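PDB 6KME: phytochromobilin synthase from Solanum lycopersicum, which probably reduces biliverdin IX alpha to phytochromobilin, the chromophore of plant phytochromes, with electrons supplied by ferredoxin. Local coordinates for residues G91-F103 / P111-M123. The protein carries 1 engineered substitution. Sequence-based numbering, arbitrary orientation.
Sequences GSDGMQVLDFAAF and PIFCANFFTTAKM. Engineered in segment 91-103: Ser92 (natural residue Thr). With BLA (biliverdine IX alpha), chain B.
Ile112 sets CG2 against the edge of the Phe103 ring, 3.7 Å from CD1. Phe113, swung anti to its own nitrogen (chi1 -175°), brings CE2 to 3.8 Å from Phe100 CD1, edge to edge, beside small Ala102. Slim Cys114 turns to the bilin, SG 3.6 Å from BLA CMB. Ala115 N and O hydrogen-bond Phe100 O and N, and its methyl suits a face packed by a helix. Asn116 donates and accepts: ND2 gives BLA OC a 2.7 Å bond; OD1 takes bonds from Arg235 and a water shared with Asp99 OD1, itself salt-bridged to Arg85. The broad Phe117 ring fits between Leu98 (CD2 to CD2 4.0 Å) and helix 188-211. Phe118 spreads one face under BLA CMD, with Val97 CG2 3.6 Å from CD1 and Met95 SD making a Met-aromatic contact. With alanine here, that methyl would lose its platform, and Val97 CG2 and Met95 SD would probably lack an aromatic neighbour. Beta-branched Thr119 suits its strand, sharing two backbone hydrogen bonds with Gln96 while OG1 bonds Tyr33. Strands 81-91 and 123-131 flank this antiparallel hairpin; helix 188-211 covers the face of Phe113, Ala115 and Phe117, while biliverdin and, toward Phe103 and Ile112, helix 218-238 share the other.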
loop_
_atom_site.group_PDB
_atom_site.type_symbol
_atom_site.label_atom_id
_atom_site.label_comp_id
_atom_site.label_asym_id
_atom_site.label_seq_id
_atom_site.Cartn_x
_atom_site.Cartn_y
_atom_site.Cartn_z
ATOM N N GLY A 91 7.224 15.790 -11.093
ATOM C CA GLY A 91 7.555 16.070 -12.473
ATOM C C GLY A 91 7.364 17.545 -12.765
ATOM O O GLY A 91 6.575 18.225 -12.108
ATOM N N SER A 92 8.112 18.039 -13.752
ATOM C CA SER A 92 7.913 19.406 -14.221
ATOM C C SER A 92 6.631 19.563 -15.033
ATOM O O SER A 92 6.331 20.673 -15.484
ATOM C CB SER A 92 9.125 19.859 -15.046
ATOM O OG SER A 92 9.384 18.986 -16.135
ATOM N N ASP A 93 5.870 18.482 -15.203
ATOM C CA ASP A 93 4.658 18.447 -16.009
ATOM C C ASP A 93 3.376 18.495 -15.183
ATOM O O ASP A 93 2.287 18.558 -15.760
ATOM C CB ASP A 93 4.655 17.175 -16.874
ATOM C CG ASP A 93 4.793 15.888 -16.040
ATOM O OD1 ASP A 93 5.433 15.915 -14.961
ATOM O OD2 ASP A 93 4.263 14.838 -16.471
ATOM N N GLY A 94 3.470 18.460 -13.858
ATOM C CA GLY A 94 2.305 18.367 -13.001
ATOM C C GLY A 94 2.137 17.025 -12.319
ATOM O O GLY A 94 1.316 16.916 -11.396
ATOM N N MET A 95 2.891 16.005 -12.733
ATOM C CA MET A 95 2.801 14.704 -12.090
ATOM C C MET A 95 3.375 14.771 -10.682
ATOM O O MET A 95 4.491 15.256 -10.474
ATOM C CB MET A 95 3.544 13.646 -12.897
ATOM C CG MET A 95 3.497 12.270 -12.227
ATOM S SD MET A 95 4.210 10.932 -13.216
ATOM C CE MET A 95 5.956 11.249 -13.005
ATOM N N GLN A 96 2.605 14.279 -9.714
ATOM C CA GLN A 96 3.067 14.102 -8.343
ATOM C C GLN A 96 2.637 12.716 -7.878
ATOM O O GLN A 96 1.463 12.353 -8.016
ATOM C CB GLN A 96 2.491 15.175 -7.410
ATOM C CG GLN A 96 2.661 16.599 -7.915
ATOM C CD GLN A 96 4.027 17.166 -7.584
ATOM O OE1 GLN A 96 4.676 16.728 -6.634
ATOM N NE2 GLN A 96 4.472 18.144 -8.368
ATOM N N VAL A 97 3.578 11.945 -7.347
ATOM C CA VAL A 97 3.310 10.577 -6.925
ATOM C C VAL A 97 3.844 10.371 -5.512
ATOM O O VAL A 97 4.941 10.834 -5.181
ATOM C CB VAL A 97 3.939 9.544 -7.884
ATOM C CG1 VAL A 97 3.635 8.144 -7.390
ATOM C CG2 VAL A 97 3.435 9.746 -9.327
ATOM N N LEU A 98 3.062 9.672 -4.688
ATOM C CA LEU A 98 3.498 9.185 -3.387
ATOM C C LEU A 98 3.194 7.695 -3.286
ATOM O O LEU A 98 2.056 7.272 -3.518
ATOM C CB LEU A 98 2.809 9.942 -2.233
ATOM C CG LEU A 98 3.181 9.440 -0.819
ATOM C CD1 LEU A 98 4.641 9.754 -0.501
ATOM C CD2 LEU A 98 2.258 10.033 0.260
ATOM N N ASP A 99 4.212 6.901 -2.956
ATOM C CA ASP A 99 4.041 5.525 -2.489
ATOM C C ASP A 99 4.729 5.441 -1.135
ATOM O O ASP A 99 5.962 5.456 -1.062
ATOM C CB ASP A 99 4.630 4.496 -3.459
ATOM C CG ASP A 99 4.344 3.027 -3.029
ATOM O OD1 ASP A 99 4.128 2.775 -1.821
ATOM O OD2 ASP A 99 4.326 2.128 -3.904
ATOM N N PHE A 100 3.924 5.330 -0.081
ATOM C CA PHE A 100 4.369 5.305 1.305
ATOM C C PHE A 100 3.762 4.068 1.955
ATOM O O PHE A 100 2.544 3.875 1.887
ATOM C CB PHE A 100 3.917 6.595 2.012
ATOM C CG PHE A 100 4.379 6.713 3.428
ATOM C CD1 PHE A 100 3.648 6.145 4.459
ATOM C CD2 PHE A 100 5.546 7.404 3.729
ATOM C CE1 PHE A 100 4.086 6.259 5.782
ATOM C CE2 PHE A 100 5.992 7.506 5.038
ATOM C CZ PHE A 100 5.258 6.935 6.060
ATOM N N ALA A 101 4.599 3.214 2.549
ATOM C CA ALA A 101 4.118 1.984 3.168
ATOM C C ALA A 101 4.911 1.667 4.430
ATOM O O ALA A 101 6.098 1.990 4.544
ATOM C CB ALA A 101 4.215 0.779 2.214
ATOM N N ALA A 102 4.235 1.011 5.372
ATOM C CA ALA A 102 4.854 0.483 6.582
ATOM C C ALA A 102 4.608 -1.019 6.618
ATOM O O ALA A 102 3.450 -1.462 6.645
ATOM C CB ALA A 102 4.296 1.162 7.829
ATOM N N PHE A 103 5.695 -1.791 6.582
ATOM C CA PHE A 103 5.648 -3.244 6.648
ATOM C C PHE A 103 6.073 -3.693 8.037
ATOM O O PHE A 103 7.205 -3.379 8.456
ATOM C CB PHE A 103 6.573 -3.862 5.606
ATOM C CG PHE A 103 6.231 -3.501 4.167
ATOM C CD1 PHE A 103 4.921 -3.511 3.720
ATOM C CD2 PHE A 103 7.238 -3.171 3.266
ATOM C CE1 PHE A 103 4.617 -3.186 2.398
ATOM C CE2 PHE A 103 6.947 -2.847 1.942
ATOM C CZ PHE A 103 5.635 -2.851 1.508
ATOM N N PRO A 111 -1.760 -4.575 10.517
ATOM C CA PRO A 111 -2.034 -4.232 9.123
ATOM C C PRO A 111 -0.849 -3.500 8.506
ATOM O O PRO A 111 -0.034 -2.878 9.191
ATOM C CB PRO A 111 -3.269 -3.324 9.209
ATOM C CG PRO A 111 -3.943 -3.709 10.490
ATOM C CD PRO A 111 -2.809 -4.080 11.433
ATOM N N ILE A 112 -0.756 -3.599 7.184
ATOM C CA ILE A 112 0.226 -2.855 6.406
ATOM C C ILE A 112 -0.354 -1.486 6.064
ATOM O O ILE A 112 -1.416 -1.393 5.443
ATOM C CB ILE A 112 0.610 -3.629 5.139
ATOM C CG1 ILE A 112 1.437 -4.854 5.538
ATOM C CG2 ILE A 112 1.342 -2.720 4.174
ATOM C CD1 ILE A 112 1.587 -5.900 4.436
ATOM N N PHE A 113 0.322 -0.417 6.492
ATOM C CA PHE A 113 -0.119 0.918 6.121
ATOM C C PHE A 113 0.244 1.167 4.668
ATOM O O PHE A 113 1.363 0.879 4.241
ATOM C CB PHE A 113 0.496 2.005 7.013
ATOM C CG PHE A 113 -0.044 3.387 6.708
ATOM C CD1 PHE A 113 -1.238 3.822 7.283
ATOM C CD2 PHE A 113 0.605 4.223 5.797
ATOM C CE1 PHE A 113 -1.772 5.089 6.968
ATOM C CE2 PHE A 113 0.086 5.477 5.476
ATOM C CZ PHE A 113 -1.106 5.915 6.070
ATOM N N CYS A 114 -0.705 1.715 3.907
ATOM C CA CYS A 114 -0.585 1.811 2.455
ATOM C C CYS A 114 -1.149 3.148 1.983
ATOM O O CYS A 114 -2.333 3.430 2.192
ATOM C CB CYS A 114 -1.318 0.635 1.799
ATOM S SG CYS A 114 -1.501 0.719 -0.001
ATOM N N ALA A 115 -0.309 3.976 1.357
ATOM C CA ALA A 115 -0.753 5.223 0.727
ATOM C C ALA A 115 -0.135 5.293 -0.661
ATOM O O ALA A 115 1.092 5.375 -0.798
ATOM C CB ALA A 115 -0.367 6.449 1.552
ATOM N N ASN A 116 -0.985 5.246 -1.688
ATOM C CA ASN A 116 -0.561 5.264 -3.090
ATOM C C ASN A 116 -1.358 6.355 -3.801
ATOM O O ASN A 116 -2.527 6.160 -4.160
ATOM C CB ASN A 116 -0.763 3.903 -3.749
ATOM C CG ASN A 116 0.319 2.918 -3.378
ATOM O OD1 ASN A 116 0.279 2.314 -2.308
ATOM N ND2 ASN A 116 1.302 2.763 -4.249
ATOM N N PHE A 117 -0.728 7.511 -3.997
ATOM C CA PHE A 117 -1.389 8.677 -4.577
ATOM C C PHE A 117 -0.787 8.956 -5.944
ATOM O O PHE A 117 0.414 9.234 -6.045
ATOM C CB PHE A 117 -1.218 9.906 -3.690
ATOM C CG PHE A 117 -1.715 9.742 -2.274
ATOM C CD1 PHE A 117 -2.520 8.671 -1.898
ATOM C CD2 PHE A 117 -1.390 10.692 -1.325
ATOM C CE1 PHE A 117 -2.972 8.544 -0.590
ATOM C CE2 PHE A 117 -1.844 10.571 -0.005
ATOM C CZ PHE A 117 -2.639 9.496 0.349
ATOM N N PHE A 118 -1.605 8.906 -6.990
ATOM C CA PHE A 118 -1.144 9.267 -8.323
ATOM C C PHE A 118 -1.887 10.515 -8.794
ATOM O O PHE A 118 -3.096 10.469 -9.062
ATOM C CB PHE A 118 -1.315 8.125 -9.319
ATOM C CG PHE A 118 -0.887 8.503 -10.702
ATOM C CD1 PHE A 118 0.466 8.593 -11.022
ATOM C CD2 PHE A 118 -1.822 8.836 -11.663
ATOM C CE1 PHE A 118 0.868 8.978 -12.302
ATOM C CE2 PHE A 118 -1.428 9.216 -12.939
ATOM C CZ PHE A 118 -0.078 9.282 -13.256
ATOM N N THR A 119 -1.149 11.615 -8.945
ATOM C CA THR A 119 -1.728 12.917 -9.234
ATOM C C THR A 119 -1.134 13.504 -10.509
ATOM O O THR A 119 0.067 13.381 -10.768
ATOM C CB THR A 119 -1.505 13.860 -8.037
ATOM O OG1 THR A 119 -2.186 13.322 -6.890
ATOM C CG2 THR A 119 -2.018 15.252 -8.326
ATOM N N THR A 120 -1.988 14.112 -11.317
ATOM C CA THR A 120 -1.591 14.913 -12.464
ATOM C C THR A 120 -2.174 16.311 -12.292
ATOM O O THR A 120 -2.792 16.620 -11.269
ATOM C CB THR A 120 -2.093 14.298 -13.761
ATOM O OG1 THR A 120 -3.520 14.410 -13.769
ATOM C CG2 THR A 120 -1.681 12.836 -13.853
ATOM N N ALA A 121 -2.028 17.137 -13.332
ATOM C CA ALA A 121 -2.502 18.514 -13.244
ATOM C C ALA A 121 -3.980 18.577 -12.886
ATOM O O ALA A 121 -4.418 19.515 -12.209
ATOM C CB ALA A 121 -2.242 19.255 -14.560
ATOM N N LYS A 122 -4.760 17.583 -13.295
ATOM C CA LYS A 122 -6.200 17.656 -13.112
ATOM C C LYS A 122 -6.809 16.467 -12.399
ATOM O O LYS A 122 -7.949 16.580 -11.936
ATOM C CB LYS A 122 -6.901 17.811 -14.470
ATOM N N MET A 123 -6.113 15.341 -12.293
ATOM C CA MET A 123 -6.738 14.104 -11.864
ATOM C C MET A 123 -5.952 13.487 -10.719
ATOM O O MET A 123 -4.735 13.648 -10.623
ATOM C CB MET A 123 -6.853 13.113 -13.046
ATOM C CG MET A 123 -7.562 11.797 -12.708
ATOM S SD MET A 123 -9.180 12.021 -11.930
ATOM C CE MET A 123 -10.020 13.043 -13.151
HETATM C CHA BLA B . -4.574 3.171 -10.944
HETATM N NA BLA B . -3.938 2.132 -8.655
HETATM C C1A BLA B . -4.829 2.293 -9.729
HETATM C C2A BLA B . -6.000 1.459 -9.455
HETATM C C3A BLA B . -5.764 0.790 -8.175
HETATM C C4A BLA B . -4.480 1.222 -7.701
HETATM C CMA BLA B . -6.669 -0.178 -7.409
HETATM C CAA BLA B . -7.199 1.352 -10.439
HETATM C CBA BLA B . -6.847 0.390 -11.542
HETATM C CGA BLA B . -7.253 -1.077 -11.150
HETATM O O1A BLA B . -8.400 -1.135 -10.818
HETATM O O2A BLA B . -6.356 -1.861 -11.260
HETATM C CHB BLA B . -3.763 0.849 -6.397
HETATM N NB BLA B . -4.172 -1.533 -6.142
HETATM C C1B BLA B . -3.485 -0.357 -5.761
HETATM C C2B BLA B . -2.900 -0.763 -4.341
HETATM C C3B BLA B . -3.042 -2.131 -4.143
HETATM C C4B BLA B . -3.830 -2.665 -5.341
HETATM C CMB BLA B . -2.082 0.240 -3.547
HETATM O OB BLA B . -4.132 -3.799 -5.674
HETATM C CAB BLA B . -2.725 -3.188 -3.114
HETATM C CBB BLA B . -2.823 -4.533 -2.997
HETATM N NC BLA B . 0.136 4.356 -8.819
HETATM C C1C BLA B . 0.971 4.210 -7.687
HETATM C C2C BLA B . 2.342 4.749 -8.115
HETATM C C3C BLA B . 2.227 5.171 -9.440
HETATM C C4C BLA B . 0.782 4.925 -9.934
HETATM C CMC BLA B . 3.491 4.721 -7.099
HETATM O OC BLA B . 0.477 3.726 -6.681
HETATM C CAC BLA B . 3.316 5.762 -10.263
HETATM C CBC BLA B . 4.653 5.566 -10.313
HETATM C CHD BLA B . 0.080 5.110 -11.096
HETATM N ND BLA B . -2.209 3.985 -10.635
HETATM C C1D BLA B . -1.338 4.653 -11.392
HETATM C C2D BLA B . -1.899 4.996 -12.760
HETATM C C3D BLA B . -3.190 4.500 -12.793
HETATM C C4D BLA B . -3.446 3.820 -11.418
HETATM C CMD BLA B . -1.054 5.749 -13.770
HETATM C CAD BLA B . -4.279 4.515 -13.872
HETATM C CBD BLA B . -3.987 3.603 -15.048
HETATM C CGD BLA B . -4.066 2.045 -14.728
HETATM O O1D BLA B . -3.073 1.462 -15.127
HETATM O O2D BLA B . -5.092 1.708 -14.152
HETATM O O HOH W 1 0.252 16.464 -15.313
HETATM O O HOH W 2 2.167 1.389 -0.701
#